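Local coordinates for Alr4995 protein (Nostoc sp., PDB 6LRF) that probably converts arginine to ornithine, carbon dioxide and ammonia in an arginine dihydrolase domain and cyclises ornithine to proline in a second, ornithine cyclodeaminase part, at residues D13-D18 with T253-A258; Y19-W24 with H87-G92; I346-I351 with V435-I440; F380-I385 with G553-L558. All coordinates share one frame; numbering follows the deposited sequence.

Contact 1. Residues D13-D18 with T253-A258; sequences DHYDVD and TEFLKA
Tyr15 reaches across to the short helix 253-256 and carries most of this contact. Its CB points toward that helix, and chi1 (172°, CG anti to the backbone N) then carries the ring on to Phe255. CG and CD2 are the first to meet Phe255 CE1, which stands 3.6 Å above the Tyr15 ring plane, over its centre. Farther out, Tyr15 CZ meets Phe255 CD1 at 3.5 Å. The two ring planes are 40° apart and their centroids 4.5 Å, an oblique pairing. At the tip, Tyr15 OH donates a hydrogen bond of 2.9 Å to Glu254 O, arriving in the carbonyl plane on a lone pair, while Ala258 CB lies near the ring plane, 3.1 Å from Tyr15 OH. A phenylalanine here would keep the ring contact but would probably leave Glu254 O without this donor. Val17 adds a lighter touch, its CG2 4.4 Å from Ala258 CB. Glu254 itself is tied by its carboxylate to Lys257 and to Arg36 of helix 34-49, and Ala37 of that helix touches both Tyr15 and Phe255. The contact thus joins an N-terminal loop to the weakly bonded helix 253-256 of the part of the chain belonging to the guanidine-modifying enzyme (GME) superfamily, the fold of dimethylarginine dimethylaminohydrolases.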
loop_
_atom_site.group_PDB
_atom_site.type_symbol
_atom_site.label_atom_id
_atom_site.label_comp_id
_atom_site.label_asym_id
_atom_site.label_seq_id
_atom_site.Cartn_x
_atom_site.Cartn_y
_atom_site.Cartn_z
ATOM N N ASP B 13 -2.170 -57.426 12.948
ATOM C CA ASP B 13 -2.824 -57.994 14.137
ATOM C C ASP B 13 -3.006 -56.970 15.267
ATOM O O ASP B 13 -3.973 -57.049 16.030
ATOM C CB ASP B 13 -2.034 -59.204 14.662
ATOM C CG ASP B 13 -2.187 -60.451 13.779
ATOM O OD1 ASP B 13 -2.680 -60.338 12.634
ATOM O OD2 ASP B 13 -1.799 -61.553 14.235
ATOM N N HIS B 14 -2.087 -56.013 15.370
ATOM C CA HIS B 14 -2.171 -54.976 16.402
ATOM C C HIS B 14 -1.954 -53.585 15.815
ATOM O O HIS B 14 -1.366 -52.707 16.444
ATOM C CB HIS B 14 -1.162 -55.254 17.513
ATOM C CG HIS B 14 -1.220 -56.655 18.033
ATOM N ND1 HIS B 14 -0.119 -57.486 18.066
ATOM C CD2 HIS B 14 -2.254 -57.379 18.525
ATOM C CE1 HIS B 14 -0.470 -58.658 18.564
ATOM N NE2 HIS B 14 -1.760 -58.621 18.848
ATOM N N TYR B 15 -2.438 -53.391 14.597
ATOM C CA TYR B 15 -2.310 -52.105 13.947
ATOM C C TYR B 15 -3.383 -51.170 14.475
ATOM O O TYR B 15 -4.509 -51.585 14.764
ATOM C CB TYR B 15 -2.406 -52.249 12.428
ATOM C CG TYR B 15 -2.466 -50.934 11.671
ATOM C CD1 TYR B 15 -1.338 -50.127 11.539
ATOM C CD2 TYR B 15 -3.652 -50.507 11.076
ATOM C CE1 TYR B 15 -1.393 -48.925 10.840
ATOM C CE2 TYR B 15 -3.715 -49.312 10.371
ATOM C CZ TYR B 15 -2.585 -48.523 10.258
ATOM O OH TYR B 15 -2.652 -47.337 9.557
ATOM N N ASP B 16 -3.005 -49.906 14.595
ATOM C CA ASP B 16 -3.860 -48.864 15.128
ATOM C C ASP B 16 -3.152 -47.544 14.840
ATOM O O ASP B 16 -1.991 -47.543 14.419
ATOM C CB ASP B 16 -4.086 -49.070 16.634
ATOM C CG ASP B 16 -5.207 -48.199 17.199
ATOM O OD1 ASP B 16 -6.211 -47.953 16.484
ATOM O OD2 ASP B 16 -5.084 -47.774 18.373
ATOM N N VAL B 17 -3.835 -46.424 15.042
ATOM C CA VAL B 17 -3.135 -45.156 15.124
ATOM C C VAL B 17 -3.128 -44.752 16.604
ATOM O O VAL B 17 -4.090 -44.176 17.111
ATOM C CB VAL B 17 -3.778 -44.086 14.222
ATOM C CG1 VAL B 17 -3.010 -42.779 14.313
ATOM C CG2 VAL B 17 -3.812 -44.568 12.776
ATOM N N ASP B 18 -2.046 -45.108 17.295
ATOM C CA ASP B 18 -1.895 -44.877 18.733
ATOM C C ASP B 18 -1.491 -43.450 19.100
ATOM O O ASP B 18 -1.818 -42.959 20.183
ATOM C CB ASP B 18 -0.837 -45.820 19.318
ATOM C CG ASP B 18 -1.301 -47.262 19.394
ATOM O OD1 ASP B 18 -2.532 -47.497 19.460
ATOM O OD2 ASP B 18 -0.426 -48.164 19.413
ATOM N N THR B 253 -6.430 -47.604 1.966
ATOM C CA THR B 253 -6.787 -46.338 2.614
ATOM C C THR B 253 -6.636 -46.370 4.135
ATOM O O THR B 253 -6.373 -45.342 4.756
ATOM C CB THR B 253 -8.244 -45.923 2.274
ATOM O OG1 THR B 253 -9.161 -46.928 2.736
ATOM C CG2 THR B 253 -8.413 -45.721 0.760
ATOM N N GLU B 254 -6.791 -47.547 4.733
ATOM C CA GLU B 254 -6.670 -47.673 6.186
ATOM C C GLU B 254 -5.226 -47.481 6.652
ATOM O O GLU B 254 -4.970 -47.182 7.820
ATOM C CB GLU B 254 -7.190 -49.038 6.649
ATOM C CG GLU B 254 -7.811 -49.027 8.031
ATOM C CD GLU B 254 -8.995 -48.071 8.133
ATOM O OE1 GLU B 254 -9.667 -47.820 7.103
ATOM O OE2 GLU B 254 -9.253 -47.568 9.251
ATOM N N PHE B 255 -4.274 -47.658 5.744
ATOM C CA PHE B 255 -2.882 -47.477 6.127
ATOM C C PHE B 255 -2.416 -46.091 5.724
ATOM O O PHE B 255 -1.453 -45.571 6.295
ATOM C CB PHE B 255 -2.000 -48.571 5.521
ATOM C CG PHE B 255 -2.272 -49.926 6.096
ATOM C CD1 PHE B 255 -1.746 -50.287 7.330
ATOM C CD2 PHE B 255 -3.092 -50.827 5.426
ATOM C CE1 PHE B 255 -2.012 -51.542 7.879
ATOM C CE2 PHE B 255 -3.364 -52.077 5.972
ATOM C CZ PHE B 255 -2.820 -52.432 7.200
ATOM N N LEU B 256 -3.122 -45.479 4.771
ATOM C CA LEU B 256 -2.856 -44.080 4.430
ATOM C C LEU B 256 -3.128 -43.197 5.642
ATOM O O LEU B 256 -2.629 -42.083 5.716
ATOM C CB LEU B 256 -3.699 -43.618 3.237
ATOM C CG LEU B 256 -2.982 -43.440 1.892
ATOM C CD1 LEU B 256 -2.734 -44.781 1.225
ATOM C CD2 LEU B 256 -3.740 -42.495 0.951
ATOM N N LYS B 257 -3.909 -43.713 6.596
ATOM C CA LYS B 257 -4.208 -43.008 7.849
ATOM C C LYS B 257 -3.006 -42.894 8.780
ATOM O O LYS B 257 -2.943 -41.971 9.601
ATOM C CB LYS B 257 -5.343 -43.702 8.602
ATOM C CG LYS B 257 -6.681 -43.707 7.883
ATOM C CD LYS B 257 -7.734 -44.371 8.755
ATOM C CE LYS B 257 -9.107 -44.342 8.108
ATOM N NZ LYS B 257 -10.164 -44.779 9.067
ATOM N N ALA B 258 -2.066 -43.835 8.672
ATOM C CA ALA B 258 -0.837 -43.773 9.463
ATOM C C ALA B 258 0.322 -43.220 8.635
ATOM O O ALA B 258 1.441 -43.103 9.125
ATOM C CB ALA B 258 -0.485 -45.141 10.013
#

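Contact 2. Residues Y19-W24 with H87-G92; sequences YVINPW and HKERQG
Two rings, Tyr19 and His87, each receive an aliphatic group from the opposite segment over one face. On Tyr19 it is Glu89 CB, 3.6 Å from the ring centroid and 13° off the normal, a CH-pi contact. On His87 it is Ile21 CB, 3.8 Å from the centroid and 17° off the normal, displaced toward the rim of the ring; Ile21 O lies 3.5 Å from His87 CE1. Glu89 has CG anti to its carbonyl carbon, which lays CG over the Tyr19 ring beside CB; the bend at chi2 then turns the carboxylate so that OE1 comes 3.2 Å from Ile21 CG2. That carboxylate is inclined to the phenol plane. The contact joins the loop between strand 6-9 and helix 34-49 to the weakly bonded helix 88-91, which lies in the part of the chain related to dimethylarginine dimethylaminohydrolases. Ile21 has CG1 between the backbone N and the carbonyl carbon (chi1 58°), and from there CD1 extends across the Arg90 chain at about a right angle, 4.0 Å from Arg90 CG. The polar ends are held elsewhere: Tyr19 OH is hydrogen-bonded to Asp65, and the Arg90 guanidinium forms a salt bridge with Glu93 and a hydrogen bond to Asn71.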
loop_
_atom_site.group_PDB
_atom_site.type_symbol
_atom_site.label_atom_id
_atom_site.label_comp_id
_atom_site.label_asym_id
_atom_site.label_seq_id
_atom_site.Cartn_x
_atom_site.Cartn_y
_atom_site.Cartn_z
ATOM N N TYR B 19 -0.744 -42.814 18.201
ATOM C CA TYR B 19 -0.053 -41.561 18.473
ATOM C C TYR B 19 0.044 -40.767 17.186
ATOM O O TYR B 19 -0.556 -41.152 16.179
ATOM C CB TYR B 19 1.345 -41.832 19.037
ATOM C CG TYR B 19 2.033 -43.016 18.377
ATOM C CD1 TYR B 19 2.545 -42.924 17.085
ATOM C CD2 TYR B 19 2.151 -44.231 19.040
ATOM C CE1 TYR B 19 3.158 -44.008 16.479
ATOM C CE2 TYR B 19 2.765 -45.317 18.444
ATOM C CZ TYR B 19 3.265 -45.200 17.166
ATOM O OH TYR B 19 3.873 -46.286 16.579
ATOM N N VAL B 20 0.801 -39.669 17.214
ATOM C CA VAL B 20 1.067 -38.886 16.007
ATOM C C VAL B 20 2.571 -38.562 15.914
ATOM O O VAL B 20 3.151 -37.950 16.823
ATOM C CB VAL B 20 0.220 -37.567 15.960
ATOM C CG1 VAL B 20 0.346 -36.883 14.601
ATOM C CG2 VAL B 20 -1.253 -37.843 16.264
ATOM N N ILE B 21 3.195 -39.011 14.821
ATOM C CA ILE B 21 4.610 -38.746 14.549
ATOM C C ILE B 21 4.838 -38.319 13.098
ATOM O O ILE B 21 5.965 -38.022 12.713
ATOM C CB ILE B 21 5.513 -39.983 14.846
ATOM C CG1 ILE B 21 5.061 -41.195 14.022
ATOM C CG2 ILE B 21 5.549 -40.289 16.339
ATOM C CD1 ILE B 21 6.042 -42.369 14.038
ATOM N N ASN B 22 3.777 -38.321 12.292
ATOM C CA ASN B 22 3.814 -37.715 10.959
ATOM C C ASN B 22 2.459 -37.052 10.646
ATOM O O ASN B 22 1.448 -37.404 11.256
ATOM C CB ASN B 22 4.220 -38.749 9.882
ATOM C CG ASN B 22 3.142 -39.788 9.593
ATOM O OD1 ASN B 22 2.062 -39.459 9.112
ATOM N ND2 ASN B 22 3.463 -41.065 9.827
ATOM N N PRO B 23 2.435 -36.078 9.711
ATOM C CA PRO B 23 1.211 -35.287 9.488
ATOM C C PRO B 23 -0.014 -36.089 9.032
ATOM O O PRO B 23 -1.138 -35.670 9.299
ATOM C CB PRO B 23 1.629 -34.287 8.394
ATOM C CG PRO B 23 2.833 -34.901 7.741
ATOM C CD PRO B 23 3.546 -35.594 8.872
ATOM N N TRP B 24 0.187 -37.215 8.355
ATOM C CA TRP B 24 -0.942 -38.023 7.903
ATOM C C TRP B 24 -1.695 -38.684 9.064
ATOM O O TRP B 24 -2.837 -39.127 8.901
ATOM C CB TRP B 24 -0.470 -39.096 6.935
ATOM C CG TRP B 24 0.154 -38.570 5.693
ATOM C CD1 TRP B 24 1.475 -38.299 5.490
ATOM C CD2 TRP B 24 -0.515 -38.268 4.462
ATOM N NE1 TRP B 24 1.672 -37.842 4.209
ATOM C CE2 TRP B 24 0.467 -37.814 3.556
ATOM C CE3 TRP B 24 -1.848 -38.332 4.039
ATOM C CZ2 TRP B 24 0.158 -37.424 2.250
ATOM C CZ3 TRP B 24 -2.157 -37.947 2.739
ATOM C CH2 TRP B 24 -1.158 -37.495 1.862
ATOM N N HIS B 87 11.780 -41.378 16.344
ATOM C CA HIS B 87 10.753 -41.314 17.375
ATOM C C HIS B 87 10.712 -42.544 18.250
ATOM O O HIS B 87 10.698 -43.673 17.747
ATOM C CB HIS B 87 9.382 -41.109 16.737
ATOM C CG HIS B 87 9.218 -39.773 16.085
ATOM N ND1 HIS B 87 9.158 -39.612 14.717
ATOM C CD2 HIS B 87 9.115 -38.534 16.614
ATOM C CE1 HIS B 87 9.011 -38.331 14.431
ATOM N NE2 HIS B 87 8.978 -37.656 15.566
ATOM N N LYS B 88 10.655 -42.320 19.559
ATOM C CA LYS B 88 10.608 -43.399 20.537
ATOM C C LYS B 88 9.432 -44.363 20.305
ATOM O O LYS B 88 9.493 -45.524 20.703
ATOM C CB LYS B 88 10.542 -42.811 21.952
ATOM C CG LYS B 88 9.443 -41.752 22.126
ATOM C CD LYS B 88 9.521 -41.031 23.484
ATOM C CE LYS B 88 8.893 -39.632 23.407
ATOM N NZ LYS B 88 9.290 -38.745 24.543
ATOM N N GLU B 89 8.380 -43.893 19.640
ATOM C CA GLU B 89 7.183 -44.706 19.443
ATOM C C GLU B 89 7.438 -45.900 18.512
ATOM O O GLU B 89 6.655 -46.861 18.486
ATOM C CB GLU B 89 6.029 -43.852 18.892
ATOM C CG GLU B 89 5.369 -42.909 19.903
ATOM C CD GLU B 89 6.128 -41.609 20.087
ATOM O OE1 GLU B 89 6.864 -41.223 19.152
ATOM O OE2 GLU B 89 5.994 -40.969 21.161
ATOM N N ARG B 90 8.529 -45.838 17.750
ATOM C CA ARG B 90 8.839 -46.900 16.799
ATOM C C ARG B 90 10.136 -47.610 17.165
ATOM O O ARG B 90 10.442 -48.657 16.597
ATOM C CB ARG B 90 8.923 -46.353 15.361
ATOM C CG ARG B 90 7.573 -45.979 14.751
ATOM C CD ARG B 90 7.612 -45.956 13.226
ATOM N NE ARG B 90 7.760 -47.306 12.680
ATOM C CZ ARG B 90 7.795 -47.592 11.381
ATOM N NH1 ARG B 90 7.691 -46.617 10.485
ATOM N NH2 ARG B 90 7.934 -48.855 10.975
ATOM N N GLN B 91 10.880 -47.062 18.123
ATOM C CA GLN B 91 12.175 -47.639 18.493
ATOM C C GLN B 91 12.077 -49.057 19.066
ATOM O O GLN B 91 13.024 -49.834 18.974
ATOM C CB GLN B 91 12.894 -46.735 19.486
ATOM C CG GLN B 91 13.625 -45.576 18.815
ATOM C CD GLN B 91 14.048 -44.486 19.796
ATOM O OE1 GLN B 91 14.008 -44.681 21.012
ATOM N NE2 GLN B 91 14.453 -43.330 19.264
ATOM N N GLY B 92 10.932 -49.406 19.638
ATOM C CA GLY B 92 10.764 -50.730 20.208
ATOM C C GLY B 92 10.579 -51.791 19.135
ATOM O O GLY B 92 10.645 -52.992 19.411
#

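Contact 3. Residues I346-I351 with V435-I440; sequences IISLLI and VDVLGI
Ile347 and Val437 belong to the buried part of this contact: their CG2 methyls are 3.8 Å apart, and the two side chains cross at about a right angle. Val437 takes the chi1 of -65° that sends CG1 beside its backbone N and toward Ser348, and CG2 toward Ile347. Ile351 and Ile440 are buried too. Ile351 meets mostly backbone, with CG1 3.9 Å from Ile440 O, while its CD1 packs 4.1 Å from Ile440 CB and also nears Val437 O. An alanine here would probably leave a gap beside Ile440 CB and the Val437 and Ile440 carbonyls, where CD1 and CG1 had packed. Ser348, by contrast, is partly exposed and touches Val437 by OG alone, 3.7 Å from CG1; its polar partner is Glu344 O, one turn back along the helix. Helix 340-352, of the LOR/SDH-type region, is thereby laid against the loop linking strands 432-435 and 440-442 of the first ArgZ-like C-terminal region, with helix 299-310 touching Leu349 and Leu350, and Arg286 of strand 280-292 touching Ile347 and Val437.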
loop_
_atom_site.group_PDB
_atom_site.type_symbol
_atom_site.label_atom_id
_atom_site.label_comp_id
_atom_site.label_asym_id
_atom_site.label_seq_id
_atom_site.Cartn_x
_atom_site.Cartn_y
_atom_site.Cartn_z
ATOM N N ILE B 346 27.436 -23.182 1.936
ATOM C CA ILE B 346 27.376 -23.037 3.387
ATOM C C ILE B 346 28.570 -22.273 3.933
ATOM O O ILE B 346 28.415 -21.328 4.704
ATOM C CB ILE B 346 27.296 -24.419 4.083
ATOM C CG1 ILE B 346 25.952 -25.101 3.786
ATOM C CG2 ILE B 346 27.526 -24.295 5.585
ATOM C CD1 ILE B 346 25.951 -26.603 4.065
ATOM N N ILE B 347 29.767 -22.685 3.543
ATOM C CA ILE B 347 30.980 -22.047 4.035
ATOM C C ILE B 347 31.035 -20.566 3.615
ATOM O O ILE B 347 31.482 -19.716 4.394
ATOM C CB ILE B 347 32.225 -22.804 3.543
ATOM C CG1 ILE B 347 32.194 -24.237 4.084
ATOM C CG2 ILE B 347 33.506 -22.101 3.982
ATOM C CD1 ILE B 347 32.111 -24.312 5.589
ATOM N N SER B 348 30.542 -20.252 2.416
ATOM C CA SER B 348 30.469 -18.859 1.978
ATOM C C SER B 348 29.598 -18.030 2.917
ATOM O O SER B 348 29.942 -16.906 3.260
ATOM C CB SER B 348 29.924 -18.754 0.550
ATOM O OG SER B 348 30.851 -19.289 -0.378
ATOM N N LEU B 349 28.477 -18.589 3.348
ATOM C CA LEU B 349 27.612 -17.878 4.279
ATOM C C LEU B 349 28.292 -17.749 5.659
ATOM O O LEU B 349 28.281 -16.675 6.276
ATOM C CB LEU B 349 26.254 -18.584 4.378
ATOM C CG LEU B 349 25.441 -18.601 3.070
ATOM C CD1 LEU B 349 24.299 -19.626 3.101
ATOM C CD2 LEU B 349 24.888 -17.210 2.739
ATOM N N LEU B 350 28.918 -18.826 6.126
ATOM C CA LEU B 350 29.538 -18.828 7.449
ATOM C C LEU B 350 30.761 -17.910 7.544
ATOM O O LEU B 350 31.040 -17.336 8.602
ATOM C CB LEU B 350 29.942 -20.240 7.838
ATOM C CG LEU B 350 28.786 -21.194 8.134
ATOM C CD1 LEU B 350 29.309 -22.576 8.550
ATOM C CD2 LEU B 350 27.879 -20.593 9.199
ATOM N N ILE B 351 31.498 -17.796 6.444
ATOM C CA ILE B 351 32.653 -16.908 6.380
ATOM C C ILE B 351 32.259 -15.476 6.786
ATOM O O ILE B 351 32.961 -14.827 7.567
ATOM C CB ILE B 351 33.285 -16.932 4.972
ATOM C CG1 ILE B 351 34.149 -18.182 4.815
ATOM C CG2 ILE B 351 34.160 -15.704 4.736
ATOM C CD1 ILE B 351 34.596 -18.436 3.383
ATOM N N VAL B 435 39.298 -19.424 -6.186
ATOM C CA VAL B 435 38.197 -20.361 -6.416
ATOM C C VAL B 435 38.027 -21.169 -5.140
ATOM O O VAL B 435 38.890 -21.117 -4.256
ATOM C CB VAL B 435 38.448 -21.315 -7.599
ATOM C CG1 VAL B 435 38.626 -20.534 -8.897
ATOM C CG2 VAL B 435 39.665 -22.191 -7.322
ATOM N N ASP B 436 36.928 -21.911 -5.047
ATOM C CA ASP B 436 36.620 -22.691 -3.847
ATOM C C ASP B 436 36.447 -21.755 -2.641
ATOM O O ASP B 436 36.142 -20.570 -2.809
ATOM C CB ASP B 436 37.712 -23.741 -3.586
ATOM C CG ASP B 436 37.183 -24.983 -2.862
ATOM O OD1 ASP B 436 36.839 -24.884 -1.657
ATOM O OD2 ASP B 436 37.133 -26.061 -3.494
ATOM N N VAL B 437 36.611 -22.278 -1.430
ATOM C CA VAL B 437 36.277 -21.514 -0.229
ATOM C C VAL B 437 37.331 -21.638 0.864
ATOM O O VAL B 437 37.085 -21.302 2.014
ATOM C CB VAL B 437 34.895 -21.954 0.360
ATOM C CG1 VAL B 437 33.749 -21.629 -0.615
ATOM C CG2 VAL B 437 34.897 -23.447 0.696
ATOM N N LEU B 438 38.511 -22.125 0.506
ATOM C CA LEU B 438 39.616 -22.191 1.457
ATOM C C LEU B 438 40.375 -20.873 1.560
ATOM O O LEU B 438 40.411 -20.093 0.613
ATOM C CB LEU B 438 40.596 -23.300 1.058
ATOM C CG LEU B 438 40.050 -24.723 1.073
ATOM C CD1 LEU B 438 41.097 -25.682 0.518
ATOM C CD2 LEU B 438 39.670 -25.079 2.491
ATOM N N GLY B 439 40.971 -20.632 2.722
ATOM C CA GLY B 439 41.878 -19.518 2.901
ATOM C C GLY B 439 41.215 -18.170 2.739
ATOM O O GLY B 439 41.797 -17.246 2.175
ATOM N N ILE B 440 39.986 -18.061 3.230
ATOM C CA ILE B 440 39.247 -16.800 3.194
ATOM C C ILE B 440 38.609 -16.559 4.551
ATOM O O ILE B 440 37.959 -17.442 5.105
ATOM C CB ILE B 440 38.158 -16.809 2.107
ATOM C CG1 ILE B 440 38.749 -17.198 0.755
ATOM C CG2 ILE B 440 37.461 -15.425 2.015
ATOM C CD1 ILE B 440 37.773 -17.851 -0.196
#

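Contact 4. Residues F380-I385 with G553-L558; sequences FYVSTI and GHRHHL
This is a buried, mainly apolar contact in which the loop between strands 366-369 and 388-392 lies against the first turn of helix 554-567. Val382 is central: its CG2 sits 4.1 Å from Arg555 CG and also 4.1 Å from Leu558 CB, wedged between side chains three residues apart on the helix. Phe380 comes from the side, its CZ 4.1 Å from Leu558 CB, with Leu558 O at the ring edge in the ring plane, 3.9 Å from CZ. The helix starts at Gly553, its N-cap residue, in the Rossmann-type region, whereas the loop belongs to an earlier, LOR/SDH-type region, so the contact joins two parts of the C-terminal half. Arg555 bends at chi3 (58°), and its NH1 comes within 4.3 Å of Phe380 O, obliquely to the guanidinium plane. Asp379 and Glu344 are long, weak ion-pair partners of Arg555 NH2, while Ser348 of helix 340-352 also touches this arginine. Ile385, farther along the loop, makes a backbone hydrogen bond to a neighbouring subunit.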
loop_
_atom_site.group_PDB
_atom_site.type_symbol
_atom_site.label_atom_id
_atom_site.label_comp_id
_atom_site.label_asym_id
_atom_site.label_seq_id
_atom_site.Cartn_x
_atom_site.Cartn_y
_atom_site.Cartn_z
ATOM N N PHE B 380 34.760 -19.584 -9.046
ATOM C CA PHE B 380 35.337 -18.394 -8.414
ATOM C C PHE B 380 34.557 -18.033 -7.154
ATOM O O PHE B 380 33.332 -18.177 -7.090
ATOM C CB PHE B 380 35.370 -17.202 -9.388
ATOM C CG PHE B 380 34.013 -16.718 -9.811
ATOM C CD1 PHE B 380 33.287 -17.411 -10.761
ATOM C CD2 PHE B 380 33.473 -15.558 -9.267
ATOM C CE1 PHE B 380 32.037 -16.981 -11.152
ATOM C CE2 PHE B 380 32.218 -15.099 -9.665
ATOM C CZ PHE B 380 31.503 -15.815 -10.607
ATOM N N TYR B 381 35.276 -17.592 -6.130
ATOM C CA TYR B 381 34.627 -17.149 -4.924
ATOM C C TYR B 381 33.959 -15.794 -5.187
ATOM O O TYR B 381 34.500 -14.942 -5.913
ATOM C CB TYR B 381 35.628 -17.071 -3.778
ATOM C CG TYR B 381 35.111 -16.340 -2.561
ATOM C CD1 TYR B 381 34.339 -16.981 -1.598
ATOM C CD2 TYR B 381 35.440 -15.006 -2.358
ATOM C CE1 TYR B 381 33.872 -16.286 -0.455
ATOM C CE2 TYR B 381 34.982 -14.308 -1.243
ATOM C CZ TYR B 381 34.196 -14.941 -0.304
ATOM O OH TYR B 381 33.781 -14.201 0.792
ATOM N N VAL B 382 32.771 -15.615 -4.614
ATOM C CA VAL B 382 32.009 -14.383 -4.789
ATOM C C VAL B 382 32.153 -13.462 -3.586
ATOM O O VAL B 382 31.767 -13.813 -2.481
ATOM C CB VAL B 382 30.521 -14.676 -5.032
ATOM C CG1 VAL B 382 29.731 -13.353 -5.221
ATOM C CG2 VAL B 382 30.362 -15.563 -6.255
ATOM N N SER B 383 32.690 -12.267 -3.811
ATOM C CA SER B 383 32.965 -11.344 -2.714
ATOM C C SER B 383 31.693 -10.740 -2.124
ATOM O O SER B 383 30.631 -10.713 -2.756
ATOM C CB SER B 383 33.892 -10.230 -3.177
ATOM O OG SER B 383 33.269 -9.538 -4.243
ATOM N N THR B 384 31.830 -10.261 -0.895
ATOM C CA THR B 384 30.738 -9.659 -0.134
ATOM C C THR B 384 31.075 -8.187 0.110
ATOM O O THR B 384 32.128 -7.710 -0.333
ATOM C CB THR B 384 30.539 -10.385 1.208
ATOM O OG1 THR B 384 31.676 -10.151 2.045
ATOM C CG2 THR B 384 30.415 -11.893 0.977
ATOM N N ILE B 385 30.230 -7.472 0.838
ATOM C CA ILE B 385 30.561 -6.078 1.150
ATOM C C ILE B 385 31.611 -5.976 2.256
ATOM O O ILE B 385 32.164 -4.896 2.496
ATOM C CB ILE B 385 29.325 -5.260 1.590
ATOM C CG1 ILE B 385 28.819 -5.744 2.956
ATOM C CG2 ILE B 385 28.224 -5.314 0.529
ATOM C CD1 ILE B 385 27.663 -4.911 3.529
ATOM N N GLY B 553 22.046 -16.467 -2.081
ATOM C CA GLY B 553 21.771 -16.792 -3.471
ATOM C C GLY B 553 22.646 -16.079 -4.499
ATOM O O GLY B 553 22.461 -16.263 -5.713
ATOM N N HIS B 554 23.602 -15.272 -4.037
ATOM C CA HIS B 554 24.404 -14.490 -4.976
ATOM C C HIS B 554 25.287 -15.400 -5.828
ATOM O O HIS B 554 25.481 -15.146 -7.013
ATOM C CB HIS B 554 25.230 -13.437 -4.233
ATOM C CG HIS B 554 24.442 -12.224 -3.834
ATOM N ND1 HIS B 554 24.490 -11.037 -4.532
ATOM C CD2 HIS B 554 23.573 -12.020 -2.812
ATOM C CE1 HIS B 554 23.691 -10.152 -3.959
ATOM N NE2 HIS B 554 23.123 -10.724 -2.913
ATOM N N ARG B 555 25.785 -16.486 -5.238
ATOM C CA ARG B 555 26.640 -17.428 -5.955
ATOM C C ARG B 555 25.965 -17.992 -7.217
ATOM O O ARG B 555 26.551 -17.962 -8.302
ATOM C CB ARG B 555 27.079 -18.571 -5.011
ATOM C CG ARG B 555 28.168 -18.160 -3.992
ATOM C CD ARG B 555 28.542 -19.315 -3.058
ATOM N NE ARG B 555 29.025 -20.489 -3.788
ATOM C CZ ARG B 555 30.301 -20.693 -4.102
ATOM N NH1 ARG B 555 31.225 -19.804 -3.752
ATOM N NH2 ARG B 555 30.665 -21.789 -4.755
ATOM N N HIS B 556 24.737 -18.495 -7.085
ATOM C CA HIS B 556 24.010 -19.015 -8.234
ATOM C C HIS B 556 23.804 -17.929 -9.292
ATOM O O HIS B 556 23.896 -18.190 -10.497
ATOM C CB HIS B 556 22.654 -19.596 -7.807
ATOM C CG HIS B 556 22.743 -20.962 -7.193
ATOM N ND1 HIS B 556 21.633 -21.749 -6.958
ATOM C CD2 HIS B 556 23.809 -21.682 -6.764
ATOM C CE1 HIS B 556 22.014 -22.894 -6.419
ATOM N NE2 HIS B 556 23.329 -22.883 -6.296
ATOM N N HIS B 557 23.521 -16.713 -8.834
ATOM C CA HIS B 557 23.270 -15.579 -9.728
ATOM C C HIS B 557 24.510 -15.169 -10.536
ATOM O O HIS B 557 24.463 -15.041 -11.762
ATOM C CB HIS B 557 22.776 -14.398 -8.906
ATOM C CG HIS B 557 22.034 -13.375 -9.705
ATOM N ND1 HIS B 557 20.784 -13.611 -10.250
ATOM C CD2 HIS B 557 22.364 -12.107 -10.050
ATOM C CE1 HIS B 557 20.376 -12.529 -10.890
ATOM N NE2 HIS B 557 21.314 -11.604 -10.786
ATOM N N LEU B 558 25.614 -14.955 -9.828
ATOM C CA LEU B 558 26.899 -14.627 -10.439
ATOM C C LEU B 558 27.418 -15.762 -11.317
ATOM O O LEU B 558 28.020 -15.502 -12.365
ATOM C CB LEU B 558 27.933 -14.296 -9.355
ATOM C CG LEU B 558 28.075 -12.813 -9.016
ATOM C CD1 LEU B 558 28.737 -12.073 -10.186
ATOM C CD2 LEU B 558 26.718 -12.200 -8.688
#

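In the fold
From the N terminus, residues 13-18 open the longest of these loops, which contact 1 closes at 253-258, tying the first loop to helix 253-256. Contact 2, starting directly after at 19-24 and closing at 87-92, lies within that span; the two meet where Asn22 ND2 probably hydrogen-bonds to Ala258 O. The later pair follows in series. Contact 3 opens at 346-351 and contact 4 at 380-385, before 435-440 closes the former and 553-558 the latter, so these loops cross. Their centres are 11 Å apart, and they join helix 340-352, the strand-linking loops and the Rossmann-type region. Contacts 1 and 4 have centres about 49 Å apart, on opposite sides of the chain's centre.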